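Local coordinates for protein TSSL1 (Pseudomonas aeruginosa, PDB 4B62) that probably anchors the type VI secretion system to the cell wall, binding peptidoglycan through its OmpA-like periplasmic module, at residues A[49-53]-A[88-93]. Sequence-based numbering, arbitrary orientation.
Sequences ASASA and IATLRY. With PO4 (phosphate ion), chain C.
A phosphate ion, probably from the crystallisation liquor, joins Ala53 and Tyr93 through a single oxygen. PO4 O4 accepts from Ala53 N at 2.8 Å (N-H...O 159°) and from Tyr93 OH. It lies at the edge of the Tyr93 ring, in plane. Ser52 OG donates to PO4 O1. These two hydroxyl bonds are very short, so their lengths are doubtful. The CB bond of Ser52 points away from 88-93, and with OG anti to the backbone N (chi1 169°) the hydroxyl reaches the anion. The Arg92 guanidinium lies obliquely to the ion, its NE 3.6 Å from PO4 O2. The Ala53 methyl packs obliquely on the phenol, CB 3.7 Å from Tyr93 CZ. Both also touch Ala102 of helix 96-115. Ala51 CB, in the type II turn 49-52, meets the Ile88 CG2 branch at 3.7 Å. One water links Ala51 O, Ile88 O and Thr90 OG1, each at 2.9 Å. Thr90 OG1 also accepts from Tyr93 N in an ST motif. These surface loops of the OmpA-like domain thus meet through water, phosphate and small apolar patches. In this crystal, donors from both loops hold an anion, probably favoured by the nearby arginine; whether the site matters to the protein is not known.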
# COMPACT_ATOMS: atom_id res chain seq x y z
N ALA A 49 -5.54 -11.64 -0.48
CA ALA A 49 -5.21 -13.06 -0.58
C ALA A 49 -4.08 -13.23 -1.60
O ALA A 49 -3.82 -12.35 -2.44
CB ALA A 49 -6.43 -13.87 -1.01
N SER A 50 -3.38 -14.35 -1.48
CA SER A 50 -2.31 -14.69 -2.40
C SER A 50 -2.79 -14.53 -3.85
O SER A 50 -3.88 -14.98 -4.20
CB SER A 50 -1.83 -16.11 -2.14
OG SER A 50 -0.73 -16.43 -2.96
N ALA A 51 -1.99 -13.84 -4.66
CA ALA A 51 -2.25 -13.72 -6.10
C ALA A 51 -3.53 -12.95 -6.46
O ALA A 51 -3.97 -13.00 -7.60
CB ALA A 51 -2.24 -15.11 -6.77
N SER A 52 -4.08 -12.19 -5.51
CA SER A 52 -5.31 -11.42 -5.70
C SER A 52 -5.04 -9.92 -5.47
O SER A 52 -4.11 -9.58 -4.74
CB SER A 52 -6.37 -11.92 -4.72
OG SER A 52 -7.51 -11.10 -4.64
N ALA A 53 -5.88 -9.07 -6.05
CA ALA A 53 -5.82 -7.62 -5.84
C ALA A 53 -7.06 -7.07 -5.14
O ALA A 53 -7.23 -5.87 -5.03
CB ALA A 53 -5.55 -6.89 -7.14
N ILE A 88 2.80 -15.71 -9.37
CA ILE A 88 1.75 -16.71 -9.30
C ILE A 88 0.73 -16.25 -10.34
O ILE A 88 -0.26 -15.59 -10.01
CB ILE A 88 1.12 -16.78 -7.88
CG1 ILE A 88 2.19 -17.05 -6.81
CG2 ILE A 88 0.05 -17.87 -7.79
CD1 ILE A 88 1.69 -16.86 -5.39
N ALA A 89 0.99 -16.57 -11.61
CA ALA A 89 0.20 -16.06 -12.73
C ALA A 89 -1.21 -16.66 -12.73
O ALA A 89 -1.37 -17.85 -12.44
CB ALA A 89 0.87 -16.35 -14.06
N THR A 90 -2.20 -15.82 -13.04
CA THR A 90 -3.60 -16.23 -13.14
C THR A 90 -4.26 -15.54 -14.33
O THR A 90 -3.68 -14.65 -14.95
CB THR A 90 -4.41 -15.89 -11.87
OG1 THR A 90 -4.49 -14.47 -11.71
CG2 THR A 90 -3.79 -16.53 -10.63
N LEU A 91 -5.48 -15.96 -14.65
CA LEU A 91 -6.23 -15.35 -15.73
C LEU A 91 -6.39 -13.84 -15.56
O LEU A 91 -6.32 -13.09 -16.53
CB LEU A 91 -7.61 -15.98 -15.87
CG LEU A 91 -7.69 -17.46 -16.22
CD1 LEU A 91 -9.13 -17.95 -16.06
CD2 LEU A 91 -7.20 -17.72 -17.63
N ARG A 92 -6.63 -13.40 -14.33
CA ARG A 92 -6.89 -12.00 -14.06
C ARG A 92 -5.59 -11.21 -14.00
O ARG A 92 -5.56 -10.05 -14.41
CB ARG A 92 -7.68 -11.83 -12.75
CG ARG A 92 -8.38 -10.49 -12.62
CD ARG A 92 -9.28 -10.44 -11.38
NE ARG A 92 -10.26 -11.53 -11.31
CZ ARG A 92 -11.42 -11.56 -11.97
NH1 ARG A 92 -11.76 -10.58 -12.80
NH2 ARG A 92 -12.23 -12.61 -11.82
N TYR A 93 -4.52 -11.85 -13.51
CA TYR A 93 -3.22 -11.18 -13.33
C TYR A 93 -2.13 -12.03 -13.95
O TYR A 93 -1.50 -12.84 -13.26
CB TYR A 93 -2.94 -10.89 -11.86
CG TYR A 93 -4.12 -10.26 -11.17
CD1 TYR A 93 -4.49 -8.95 -11.45
CD2 TYR A 93 -4.89 -10.98 -10.27
CE1 TYR A 93 -5.59 -8.38 -10.84
CE2 TYR A 93 -5.98 -10.42 -9.65
CZ TYR A 93 -6.34 -9.12 -9.94
OH TYR A 93 -7.44 -8.56 -9.32
P PO4 C . -9.34 -10.86 -7.29
O1 PO4 C . -9.62 -11.28 -5.87
O2 PO4 C . -8.88 -12.05 -8.06
O3 PO4 C . -10.59 -10.34 -7.94
O4 PO4 C . -8.28 -9.79 -7.37
O HOH W 1 -2.36 -13.65 -9.90